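Local coordinates for periplasmic binding protein/LacI transcriptional regulator (Shewanella sp. ANA-3, PDB 5OCP) that binds L-arabinofuranose in both anomeric forms in the periplasm and probably delivers it to an arabinose ABC transporter in the inner membrane, at residues A36-Q39 / N44-K47; A48-I53 / L74-R79; G115-D120 / V237-E242; I141-G146 / V220-V225. All blocks are in the same frame, centred on the assembly; numbering follows the deposited sequence.

Contact 1 of 4, residues A36-Q39 / N44-K47; sequences ADAQ and NQIK
Ala38, the first residue past the end of strand 32-37, meets Asn44 and Gln45 near the start of helix 42-54. Its methyl group is the apolar centre of the contact. Ala38 CB sits 3.4 Å from Gln45 CG and 3.7 Å from Asn44 CB, so the methyl is held between carbons of two successive helix residues. Beside it lies the polar link. Asn44 ND2 donates to the backbone oxygen Ala38 O over 3.0 Å, and the N-H points almost straight at the oxygen (168°). That oxygen lies in the plane of the Asn44 amide, yet the nitrogen approaches from above the carbonyl plane of Ala38. Asn44 has CG beside its own backbone N, chi1 -66°, which brings the amide to Ala38 O.

One step further out, the turn has its own brace: Asp37 OD1 accepts from Gln39 N at 2.7 Å, an Asx turn at the end of the strand. A water makes weak bonds to Asp37 O and Asn44 O. Of the Gln45 side chain it is CG that meets Ala38; the amide runs on into the fold, where OE1 takes Val65 N and NE2 reaches Ala63 O and Ser6 OG, so a buried polar group is satisfied at both ends. The contact therefore closes the strand-to-helix connection of a beta-alpha-beta unit: strand 32-37, an edge of the parallel sheet, pairs through Ala36 and Ala38 with strand 2-7, while helix 42-54 packs back on that sheet.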
loop_
_atom_site.group_PDB
_atom_site.type_symbol
_atom_site.label_atom_id
_atom_site.label_comp_id
_atom_site.label_asym_id
_atom_site.label_seq_id
_atom_site.Cartn_x
_atom_site.Cartn_y
_atom_site.Cartn_z
ATOM N N ALA A 36 2.794 -15.193 8.771
ATOM C CA ALA A 36 3.959 -15.535 7.971
ATOM C C ALA A 36 4.431 -14.401 7.093
ATOM O O ALA A 36 3.595 -13.729 6.498
ATOM C CB ALA A 36 3.617 -16.754 7.135
ATOM N N ASP A 37 5.745 -14.194 7.058
ATOM C CA ASP A 37 6.371 -13.169 6.242
ATOM C C ASP A 37 7.026 -13.903 5.082
ATOM O O ASP A 37 7.826 -14.816 5.287
ATOM C CB ASP A 37 7.418 -12.399 7.045
ATOM C CG ASP A 37 8.092 -11.311 6.234
ATOM O OD1 ASP A 37 8.070 -11.397 4.988
ATOM O OD2 ASP A 37 8.642 -10.368 6.841
ATOM N N ALA A 38 6.684 -13.502 3.866
ATOM C CA ALA A 38 7.214 -14.175 2.646
ATOM C C ALA A 38 8.464 -13.564 2.070
ATOM O O ALA A 38 9.008 -14.063 1.030
ATOM C CB ALA A 38 6.115 -14.236 1.593
ATOM N N GLN A 39 9.023 -12.540 2.688
ATOM C CA GLN A 39 10.216 -11.917 2.171
ATOM C C GLN A 39 10.160 -11.531 0.697
ATOM O O GLN A 39 11.098 -11.739 -0.080
ATOM C CB GLN A 39 11.480 -12.738 2.539
ATOM C CG GLN A 39 11.528 -12.970 4.050
ATOM C CD GLN A 39 12.746 -13.756 4.547
ATOM O OE1 GLN A 39 13.441 -14.390 3.786
ATOM N NE2 GLN A 39 12.941 -13.750 5.864
ATOM N N ASN A 44 7.020 -18.140 -1.389
ATOM C CA ASN A 44 6.940 -18.291 0.093
ATOM C C ASN A 44 5.531 -18.123 0.648
ATOM O O ASN A 44 5.138 -18.782 1.628
ATOM C CB ASN A 44 7.913 -17.360 0.754
ATOM C CG ASN A 44 9.366 -17.698 0.459
ATOM O OD1 ASN A 44 9.686 -18.876 0.212
ATOM N ND2 ASN A 44 10.268 -16.715 0.619
ATOM N N GLN A 45 4.732 -17.259 -0.008
ATOM C CA GLN A 45 3.341 -17.195 0.383
ATOM C C GLN A 45 2.625 -18.468 0.143
ATOM O O GLN A 45 1.870 -18.939 0.994
ATOM C CB GLN A 45 2.580 -16.058 -0.324
ATOM C CG GLN A 45 3.173 -14.696 -0.102
ATOM C CD GLN A 45 2.263 -13.534 -0.444
ATOM O OE1 GLN A 45 2.345 -13.006 -1.535
ATOM N NE2 GLN A 45 1.403 -13.155 0.491
ATOM N N ILE A 46 2.848 -19.059 -1.019
ATOM C CA ILE A 46 2.183 -20.322 -1.324
ATOM C C ILE A 46 2.562 -21.448 -0.345
ATOM O O ILE A 46 1.727 -22.221 0.155
ATOM C CB ILE A 46 2.417 -20.713 -2.805
ATOM C CG1 ILE A 46 1.728 -19.670 -3.714
ATOM C CG2 ILE A 46 1.778 -22.090 -3.059
ATOM C CD1 ILE A 46 2.170 -19.802 -5.146
ATOM N N LYS A 47 3.835 -21.476 0.014
ATOM C CA LYS A 47 4.273 -22.385 1.040
ATOM C C LYS A 47 3.630 -22.206 2.403
ATOM O O LYS A 47 3.225 -23.170 3.053
ATOM C CB LYS A 47 5.794 -22.336 1.134
ATOM C CG LYS A 47 6.489 -22.962 -0.072
ATOM C CD LYS A 47 7.985 -23.084 0.177
ATOM C CE LYS A 47 8.612 -23.997 -0.925
ATOM N NZ LYS A 47 8.784 -23.188 -2.162
HETATM O O HOH W 1 5.877 -17.009 3.791
#

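Contact 2 of 4, residues A48-I53 / L74-R79; sequences AVRSFI and LKEAKR
Glu76 OE2 takes the shortest polar bond here, 2.6 Å from Arg50 NH2, and the neighbouring oxygen completes a two-pronged salt bridge: Arg50 NE donates to Glu76 OE1 at 2.8 Å. The arginine presents its side, NE and one NH, each nitrogen serving a different oxygen. Guanidinium and carboxylate are only 21° from coplanar. The NE bond is the straighter (173°), lies in the guanidinium plane and meets the syn lone pair of OE1; OE2 is also met on its syn side, somewhat out of the carboxylate plane. Arg50 gets there by bending at chi2 and chi3, whereas Glu76 simply reaches out with its chain extended.

Beneath the ion pair, Ile53 CD1 rests on the backbone of the other helix, 3.6 Å from Ala77 N, and lies 4.0 Å from Ala77 CB. The two helix segments run nearly parallel, 9° apart with axes 10.2 Å from each other, as neighbouring helices on one face of a parallel sheet do. Ile53 also touches Ile60 of strand 59-62, and Ala77 touches Val84 of strand 84-87. The chemistry is thus layered: apolar contact next to the sheet, and on the outer side a paired charge whose two bonds probably hold the carboxylate flat against the guanidinium edge.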
loop_
_atom_site.group_PDB
_atom_site.type_symbol
_atom_site.label_atom_id
_atom_site.label_comp_id
_atom_site.label_asym_id
_atom_site.label_seq_id
_atom_site.Cartn_x
_atom_site.Cartn_y
_atom_site.Cartn_z
ATOM N N ALA A 48 3.536 -20.957 2.860
ATOM C CA ALA A 48 2.856 -20.636 4.106
ATOM C C ALA A 48 1.411 -21.085 4.088
ATOM O O ALA A 48 0.944 -21.708 5.008
ATOM C CB ALA A 48 2.911 -19.131 4.363
ATOM N N VAL A 49 0.708 -20.775 3.000
ATOM C CA VAL A 49 -0.682 -21.164 2.855
ATOM C C VAL A 49 -0.860 -22.692 2.895
ATOM O O VAL A 49 -1.762 -23.200 3.603
ATOM C CB VAL A 49 -1.331 -20.556 1.616
ATOM C CG1 VAL A 49 -2.712 -21.066 1.466
ATOM C CG2 VAL A 49 -1.358 -19.047 1.684
ATOM N N ARG A 50 0.051 -23.404 2.241
ATOM C CA ARG A 50 0.032 -24.859 2.253
ATOM C C ARG A 50 0.172 -25.332 3.700
ATOM O O ARG A 50 -0.561 -26.217 4.140
ATOM C CB ARG A 50 1.167 -25.420 1.399
ATOM C CG ARG A 50 1.078 -25.049 -0.073
ATOM C CD ARG A 50 1.439 -26.227 -0.962
ATOM N NE ARG A 50 0.594 -26.296 -2.151
ATOM C CZ ARG A 50 1.017 -26.043 -3.385
ATOM N NH1 ARG A 50 2.281 -25.705 -3.597
ATOM N NH2 ARG A 50 0.177 -26.130 -4.407
ATOM N N SER A 51 1.114 -24.743 4.437
ATOM C CA SER A 51 1.310 -25.110 5.837
ATOM C C SER A 51 0.112 -24.828 6.679
ATOM O O SER A 51 -0.303 -25.644 7.505
ATOM C CB SER A 51 2.577 -24.425 6.382
ATOM O OG SER A 51 2.780 -24.746 7.720
ATOM N N PHE A 52 -0.517 -23.674 6.439
ATOM C CA PHE A 52 -1.758 -23.415 7.148
ATOM C C PHE A 52 -2.829 -24.468 6.896
ATOM O O PHE A 52 -3.536 -24.839 7.861
ATOM C CB PHE A 52 -2.396 -22.071 6.707
ATOM C CG PHE A 52 -1.564 -20.876 6.982
ATOM C CD1 PHE A 52 -0.731 -20.809 8.061
ATOM C CD2 PHE A 52 -1.728 -19.733 6.174
ATOM C CE1 PHE A 52 0.050 -19.698 8.315
ATOM C CE2 PHE A 52 -0.988 -18.614 6.452
ATOM C CZ PHE A 52 -0.098 -18.592 7.483
ATOM N N ILE A 53 -2.959 -24.922 5.663
ATOM C CA ILE A 53 -3.931 -25.961 5.321
ATOM C C ILE A 53 -3.535 -27.306 6.010
ATOM O O ILE A 53 -4.351 -27.894 6.697
ATOM C CB ILE A 53 -3.987 -26.168 3.827
ATOM C CG1 ILE A 53 -4.639 -24.949 3.106
ATOM C CG2 ILE A 53 -4.829 -27.391 3.454
ATOM C CD1 ILE A 53 -4.398 -24.914 1.627
ATOM N N LEU A 74 -5.593 -21.856 -3.869
ATOM C CA LEU A 74 -6.916 -21.554 -3.452
ATOM C C LEU A 74 -7.827 -22.758 -3.585
ATOM O O LEU A 74 -8.654 -23.002 -2.743
ATOM C CB LEU A 74 -7.513 -20.368 -4.246
ATOM C CG LEU A 74 -6.800 -19.075 -3.821
ATOM C CD1 LEU A 74 -7.189 -17.919 -4.713
ATOM C CD2 LEU A 74 -7.033 -18.736 -2.378
ATOM N N LYS A 75 -7.612 -23.532 -4.626
ATOM C CA LYS A 75 -8.425 -24.783 -4.790
ATOM C C LYS A 75 -8.156 -25.807 -3.687
ATOM O O LYS A 75 -9.074 -26.381 -3.125
ATOM C CB LYS A 75 -8.182 -25.368 -6.175
ATOM C CG LYS A 75 -8.990 -24.702 -7.261
ATOM C CD LYS A 75 -8.460 -25.032 -8.636
ATOM C CE LYS A 75 -8.551 -26.512 -8.946
ATOM N NZ LYS A 75 -8.501 -26.747 -10.433
ATOM N N GLU A 76 -6.905 -25.864 -3.270
ATOM C CA GLU A 76 -6.525 -26.663 -2.118
ATOM C C GLU A 76 -7.217 -26.239 -0.845
ATOM O O GLU A 76 -7.685 -27.073 -0.059
ATOM C CB GLU A 76 -4.999 -26.636 -1.928
ATOM C CG GLU A 76 -4.218 -27.438 -2.971
ATOM C CD GLU A 76 -2.721 -27.185 -2.964
ATOM O OE1 GLU A 76 -2.171 -26.842 -1.916
ATOM O OE2 GLU A 76 -2.070 -27.353 -4.032
ATOM N N ALA A 77 -7.212 -24.917 -0.539
ATOM C CA ALA A 77 -7.966 -24.449 0.550
ATOM C C ALA A 77 -9.475 -24.774 0.497
ATOM O O ALA A 77 -10.118 -25.060 1.515
ATOM C CB ALA A 77 -7.749 -22.942 0.717
ATOM N N LYS A 78 -10.033 -24.690 -0.693
ATOM C CA LYS A 78 -11.421 -24.915 -0.858
ATOM C C LYS A 78 -11.755 -26.393 -0.549
ATOM O O LYS A 78 -12.692 -26.701 0.183
ATOM C CB LYS A 78 -11.866 -24.542 -2.248
ATOM C CG LYS A 78 -13.395 -24.596 -2.345
ATOM C CD LYS A 78 -13.843 -24.000 -3.682
ATOM C CE LYS A 78 -15.361 -24.114 -3.896
ATOM N NZ LYS A 78 -16.067 -22.967 -3.249
ATOM N N ARG A 79 -10.955 -27.261 -1.069
ATOM C CA ARG A 79 -11.090 -28.734 -0.805
ATOM C C ARG A 79 -10.940 -29.053 0.654
ATOM O O ARG A 79 -11.666 -29.870 1.166
ATOM C CB ARG A 79 -10.094 -29.513 -1.659
ATOM C CG ARG A 79 -10.454 -29.554 -3.138
ATOM C CD ARG A 79 -9.563 -30.526 -3.941
ATOM N NE ARG A 79 -8.170 -30.061 -4.153
ATOM C CZ ARG A 79 -7.660 -29.504 -5.270
ATOM N NH1 ARG A 79 -8.385 -29.309 -6.378
ATOM N NH2 ARG A 79 -6.382 -29.136 -5.290
#

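Contact 3 of 4, residues G115-D120 / V237-E242; sequences GQWLMD and VNATVE
Trp117 of helix 107-121 lays one face of its indole over the methyl group of Ala239 on strand 239-242. This is the tight part of the contact, a CH-pi interaction: Ala239 CB stands 3.8 Å from the centroid of the six-membered ring and only 11° off its normal. The closest ring atom is Trp117 CE3, also 3.8 Å from Ala239 CB. With CG turned anti to the backbone N (chi1 -178°), the indole swings out from the helix and reaches the strand although the two backbones stay well apart, 8.2 Å between Trp117 CA and Ala239 CA.

The second touch is slighter. Asn238 CB lies 3.9 Å from Trp117 CH2 and comes at the ring obliquely, with the amide plane 30° from that of the indole. The polar end of Asn238 is occupied: OD1 accepts from Ile219 N and ND2 donates to Gly214 O, which pins the residue just before the strand. No hydrogen bond crosses between the segments. The looser, outer side belongs to the helix itself, where Gln116 NE2 donates to exposed Asp120 OD1 over 3.1 Å, one turn on, and also to Tyr154 OH. Putting an alanine in place of Trp117 would probably leave the Ala239 methyl without its aromatic cover and open a gap between helix and sheet.

Trp117 also touches Val220 and Thr277 on the two strands flanking 239-242, so one indole spans three strands. Such helix-on-sheet packing is characteristic of the alpha/beta lobes of periplasmic sugar-binding proteins.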
loop_
_atom_site.group_PDB
_atom_site.type_symbol
_atom_site.label_atom_id
_atom_site.label_comp_id
_atom_site.label_asym_id
_atom_site.label_seq_id
_atom_site.Cartn_x
_atom_site.Cartn_y
_atom_site.Cartn_z
ATOM N N GLY A 115 -3.997 12.643 -7.931
ATOM C CA GLY A 115 -3.896 13.323 -9.242
ATOM C C GLY A 115 -4.706 14.587 -9.309
ATOM O O GLY A 115 -4.267 15.614 -9.801
ATOM N N GLN A 116 -5.934 14.554 -8.812
ATOM C CA GLN A 116 -6.756 15.744 -8.814
ATOM C C GLN A 116 -6.195 16.816 -7.954
ATOM O O GLN A 116 -6.187 17.980 -8.347
ATOM C CB GLN A 116 -8.198 15.412 -8.386
ATOM C CG GLN A 116 -9.205 16.515 -8.660
ATOM C CD GLN A 116 -9.317 16.870 -10.132
ATOM O OE1 GLN A 116 -9.705 16.054 -10.943
ATOM N NE2 GLN A 116 -8.871 18.058 -10.499
ATOM N N TRP A 117 -5.683 16.452 -6.782
ATOM C CA TRP A 117 -5.088 17.401 -5.887
ATOM C C TRP A 117 -3.913 18.131 -6.585
ATOM O O TRP A 117 -3.784 19.362 -6.524
ATOM C CB TRP A 117 -4.600 16.753 -4.566
ATOM C CG TRP A 117 -4.024 17.792 -3.640
ATOM C CD1 TRP A 117 -4.720 18.546 -2.691
ATOM C CD2 TRP A 117 -2.653 18.243 -3.561
ATOM N NE1 TRP A 117 -3.837 19.446 -2.092
ATOM C CE2 TRP A 117 -2.602 19.317 -2.654
ATOM C CE3 TRP A 117 -1.504 17.912 -4.253
ATOM C CZ2 TRP A 117 -1.424 19.960 -2.335
ATOM C CZ3 TRP A 117 -0.317 18.605 -3.977
ATOM C CH2 TRP A 117 -0.305 19.618 -3.034
ATOM N N LEU A 118 -3.061 17.326 -7.226
ATOM C CA LEU A 118 -1.919 17.888 -7.940
ATOM C C LEU A 118 -2.354 18.817 -9.094
ATOM O O LEU A 118 -1.746 19.885 -9.292
ATOM C CB LEU A 118 -1.028 16.769 -8.477
ATOM C CG LEU A 118 0.246 17.245 -9.151
ATOM C CD1 LEU A 118 1.195 17.967 -8.201
ATOM C CD2 LEU A 118 0.916 16.055 -9.837
ATOM N N MET A 119 -3.385 18.432 -9.832
ATOM C CA MET A 119 -3.880 19.330 -10.895
ATOM C C MET A 119 -4.404 20.618 -10.330
ATOM O O MET A 119 -4.213 21.681 -10.939
ATOM C CB MET A 119 -4.918 18.653 -11.782
ATOM C CG MET A 119 -4.436 17.363 -12.469
ATOM S SD MET A 119 -3.178 17.764 -13.692
ATOM C CE MET A 119 -1.649 17.470 -12.776
ATOM N N ASP A 120 -5.065 20.568 -9.185
ATOM C CA ASP A 120 -5.606 21.769 -8.562
ATOM C C ASP A 120 -4.469 22.670 -8.096
ATOM O O ASP A 120 -4.482 23.878 -8.344
ATOM C CB ASP A 120 -6.514 21.427 -7.387
ATOM C CG ASP A 120 -7.769 20.719 -7.765
ATOM O OD1 ASP A 120 -8.171 20.672 -8.955
ATOM O OD2 ASP A 120 -8.371 20.122 -6.802
ATOM N N VAL A 237 7.701 17.478 1.643
ATOM C CA VAL A 237 6.738 16.813 0.712
ATOM C C VAL A 237 5.364 17.469 0.844
ATOM O O VAL A 237 5.156 18.263 1.758
ATOM C CB VAL A 237 6.628 15.322 1.048
ATOM C CG1 VAL A 237 7.959 14.627 0.888
ATOM C CG2 VAL A 237 6.028 15.096 2.412
ATOM N N ASN A 238 4.459 17.195 -0.085
ATOM C CA ASN A 238 3.253 18.010 -0.167
ATOM C C ASN A 238 1.969 17.343 0.229
ATOM O O ASN A 238 1.190 17.963 0.923
ATOM C CB ASN A 238 3.121 18.574 -1.503
ATOM C CG ASN A 238 4.317 19.460 -1.843
ATOM O OD1 ASN A 238 5.328 18.979 -2.359
ATOM N ND2 ASN A 238 4.238 20.754 -1.458
ATOM N N ALA A 239 1.744 16.119 -0.255
ATOM C CA ALA A 239 0.377 15.464 -0.128
ATOM C C ALA A 239 0.493 13.977 -0.168
ATOM O O ALA A 239 1.384 13.424 -0.826
ATOM C CB ALA A 239 -0.626 15.936 -1.170
ATOM N N THR A 240 -0.370 13.283 0.595
ATOM C CA THR A 240 -0.479 11.846 0.514
ATOM C C THR A 240 -1.900 11.431 0.781
ATOM O O THR A 240 -2.665 12.182 1.373
ATOM C CB THR A 240 0.496 11.161 1.479
ATOM O OG1 THR A 240 0.514 9.753 1.290
ATOM C CG2 THR A 240 0.112 11.429 2.942
ATOM N N VAL A 241 -2.279 10.261 0.312
ATOM C CA VAL A 241 -3.571 9.672 0.648
ATOM C C VAL A 241 -3.348 8.658 1.706
ATOM O O VAL A 241 -2.467 7.761 1.658
ATOM C CB VAL A 241 -4.213 9.002 -0.597
ATOM C CG1 VAL A 241 -5.508 8.278 -0.214
ATOM C CG2 VAL A 241 -4.343 10.005 -1.722
ATOM N N GLU A 242 -4.135 8.709 2.764
ATOM C CA GLU A 242 -3.989 7.775 3.856
ATOM C C GLU A 242 -4.453 6.397 3.483
ATOM O O GLU A 242 -5.499 6.268 2.877
ATOM C CB GLU A 242 -4.846 8.277 5.049
ATOM C CG GLU A 242 -4.737 7.430 6.264
ATOM C CD GLU A 242 -5.452 7.983 7.510
ATOM O OE1 GLU A 242 -5.060 7.553 8.559
ATOM O OE2 GLU A 242 -6.345 8.842 7.474
#

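Contact 4 of 4, residues I141-G146 / V220-V225; sequences IDRAAG and VSVDGV. With AHR (alpha-L-arabinofuranose), chain I; FUB (beta-L-arabinofuranose), chain J.
The arabinofuranose pocket brings Arg143, from helix 138-151, together with Asp223, from the segment 220-225, around a single sugar hydroxyl. Arg143 NH1 donates to O3 of the alpha anomer at 2.8 Å, and Arg143 NH2 to the same O3 at 3.0 Å, so the guanidinium grips one oxygen with two nitrogens at its edge. The beta anomer, bound in the same place, has its O3 gripped in the same way. Asp223 OD1 approaches that O3 too, 2.5 Å away in either anomer, and Asp223 OD2 lies 2.6 Å from O2, so the carboxylate faces two adjacent hydroxyls. Arginine and aspartate also form a long salt bridge, a matter of charge alone: Arg143 NH2 is 3.9 Å from Asp223 OD1, which lies well out of the guanidinium plane with no N-H aimed at it.

Val222 backs the arginine. Its CG1 methyl lies over one guanidinium face, 3.4 Å from Arg143 NH2, while Val222 CG2 touches Arg143 CD at 3.9 Å. The arginine chain is extended from CG to NE (chi2 171°, chi3 -171°), which carries the charge from the helix to the sugar. A leucine at Arg143 would probably leave O3 without these two N-H donors and take a positive charge from beside Asp223.

Glu110 of helix 107-121 forms a salt bridge with Arg143 NE, a second-shell bond that would help to position the guanidinium. Trp192 of strand 190-193 touches both Arg143 and Val222, and the backbone of Asp223 is hydrogen-bonded to that of Val241 on neighbouring strand 239-242.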
loop_
_atom_site.group_PDB
_atom_site.type_symbol
_atom_site.label_atom_id
_atom_site.label_comp_id
_atom_site.label_asym_id
_atom_site.label_seq_id
_atom_site.Cartn_x
_atom_site.Cartn_y
_atom_site.Cartn_z
ATOM N N ILE A 141 -0.498 -0.953 -10.267
ATOM C CA ILE A 141 -1.299 -0.934 -11.497
ATOM C C ILE A 141 -2.474 0.037 -11.373
ATOM O O ILE A 141 -2.765 0.875 -12.234
ATOM C CB ILE A 141 -1.792 -2.369 -11.746
ATOM C CG1 ILE A 141 -0.621 -3.315 -12.062
ATOM C CG2 ILE A 141 -2.800 -2.402 -12.850
ATOM C CD1 ILE A 141 -1.013 -4.765 -11.862
ATOM N N ASP A 142 -3.255 -0.140 -10.294
ATOM C CA ASP A 142 -4.465 0.617 -10.128
ATOM C C ASP A 142 -4.240 2.087 -9.723
ATOM O O ASP A 142 -5.021 2.956 -10.128
ATOM C CB ASP A 142 -5.359 -0.038 -9.102
ATOM C CG ASP A 142 -6.025 -1.338 -9.622
ATOM O OD1 ASP A 142 -5.677 -1.783 -10.749
ATOM O OD2 ASP A 142 -6.808 -1.922 -8.846
ATOM N N ARG A 143 -3.178 2.377 -8.977
ATOM C CA ARG A 143 -2.917 3.776 -8.633
ATOM C C ARG A 143 -2.518 4.502 -9.918
ATOM O O ARG A 143 -2.906 5.579 -10.141
ATOM C CB ARG A 143 -1.803 3.938 -7.604
ATOM C CG ARG A 143 -2.272 3.682 -6.184
ATOM C CD ARG A 143 -1.187 3.620 -5.129
ATOM N NE ARG A 143 -1.760 3.168 -3.870
ATOM C CZ ARG A 143 -1.079 2.565 -2.932
ATOM N NH1 ARG A 143 0.199 2.398 -3.053
ATOM N NH2 ARG A 143 -1.683 2.179 -1.838
ATOM N N ALA A 144 -1.725 3.835 -10.732
ATOM C CA ALA A 144 -1.310 4.458 -12.013
ATOM C C ALA A 144 -2.553 4.701 -12.865
ATOM O O ALA A 144 -2.730 5.802 -13.457
ATOM C CB ALA A 144 -0.289 3.640 -12.721
ATOM N N ALA A 145 -3.418 3.703 -12.966
ATOM C CA ALA A 145 -4.602 3.854 -13.777
ATOM C C ALA A 145 -5.474 5.038 -13.369
ATOM O O ALA A 145 -5.919 5.827 -14.190
ATOM C CB ALA A 145 -5.447 2.596 -13.772
ATOM N N GLY A 146 -5.724 5.189 -12.073
ATOM C CA GLY A 146 -6.478 6.298 -11.588
ATOM C C GLY A 146 -5.838 7.674 -11.794
ATOM O O GLY A 146 -6.504 8.610 -12.168
ATOM N N VAL A 220 3.959 14.136 -4.227
ATOM C CA VAL A 220 2.652 13.558 -3.892
ATOM C C VAL A 220 2.729 12.042 -3.894
ATOM O O VAL A 220 3.474 11.454 -4.665
ATOM C CB VAL A 220 1.580 14.092 -4.770
ATOM C CG1 VAL A 220 1.525 15.595 -4.740
ATOM C CG2 VAL A 220 1.693 13.577 -6.209
ATOM N N SER A 221 1.939 11.383 -3.052
ATOM C CA SER A 221 2.192 9.988 -2.761
ATOM C C SER A 221 0.950 9.330 -2.145
ATOM O O SER A 221 -0.126 9.973 -2.014
ATOM C CB SER A 221 3.345 9.991 -1.732
ATOM O OG SER A 221 3.824 8.701 -1.477
ATOM N N VAL A 222 1.130 8.077 -1.777
ATOM C CA VAL A 222 0.118 7.282 -1.015
ATOM C C VAL A 222 0.747 6.550 0.140
ATOM O O VAL A 222 1.815 5.954 -0.011
ATOM C CB VAL A 222 -0.612 6.273 -1.947
ATOM C CG1 VAL A 222 -1.700 5.517 -1.169
ATOM C CG2 VAL A 222 -1.273 6.980 -3.080
ATOM N N ASP A 223 0.045 6.585 1.281
ATOM C CA ASP A 223 0.146 5.663 2.443
ATOM C C ASP A 223 -0.237 6.423 3.740
ATOM O O ASP A 223 -0.920 5.883 4.614
ATOM C CB ASP A 223 1.456 4.929 2.635
ATOM C CG ASP A 223 1.649 3.729 1.727
ATOM O OD1 ASP A 223 0.675 3.266 1.029
ATOM O OD2 ASP A 223 2.795 3.204 1.622
ATOM N N GLY A 224 0.262 7.658 3.888
ATOM C CA GLY A 224 0.037 8.390 5.076
ATOM C C GLY A 224 0.811 7.862 6.271
ATOM O O GLY A 224 0.266 7.781 7.414
ATOM N N VAL A 225 2.067 7.482 6.074
ATOM C CA VAL A 225 2.851 6.981 7.202
ATOM C C VAL A 225 3.329 8.138 8.043
ATOM O O VAL A 225 3.440 9.206 7.551
ATOM C CB VAL A 225 4.008 6.077 6.832
ATOM C CG1 VAL A 225 3.447 4.844 6.050
ATOM C CG2 VAL A 225 5.096 6.803 6.057
HETATM O O5 AHR I . -0.357 -2.804 -1.188
HETATM C C5 AHR I . -0.146 -1.618 -0.487
HETATM C C4 AHR I . 1.192 -1.011 -0.868
HETATM O O4 AHR I . 2.237 -1.940 -0.711
HETATM C C3 AHR I . 1.522 0.229 -0.015
HETATM O O3 AHR I . 0.913 1.339 -0.590
HETATM C C2 AHR I . 3.039 0.177 -0.076
HETATM O O2 AHR I . 3.718 0.880 0.923
HETATM C C1 AHR I . 3.244 -1.317 0.100
HETATM O O1 AHR I . 4.453 -1.647 -0.363
HETATM O O5 FUB J . -0.357 -2.803 -1.188
HETATM C C5 FUB J . -0.138 -1.619 -0.485
HETATM C C4 FUB J . 1.203 -1.015 -0.865
HETATM O O4 FUB J . 2.253 -1.941 -0.727
HETATM C C3 FUB J . 1.540 0.218 -0.012
HETATM O O3 FUB J . 0.914 1.327 -0.578
HETATM C C2 FUB J . 3.060 0.218 -0.126
HETATM O O2 FUB J . 3.723 0.889 0.920
HETATM C C1 FUB J . 3.441 -1.253 -0.294
HETATM O O1 FUB J . 3.726 -1.730 0.928
#

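Contacts 1 and 2 share helix 42-54 on one lobe and touch through Ala36 against Ala48 and Phe52. Contacts 3 and 4 lie in the other lobe, on the neighbouring strands 239-242 and 218-221, where Val241 and Asp223 probably bond through their backbones. The centres of contacts 2 and 3 are about 40 Å apart, on opposite sides of the chain's centre. Chemistry follows place. Contact 2, the most peripheral, is only partly buried and carries an ion pair; contact 1 is a buried turn with an amide-to-backbone bond; contact 3 is buried and joined by carbon contacts to an indole, with no hydrogen bond across it; contact 4, nearest the chain's centre, buries charged groups that meet the sugar.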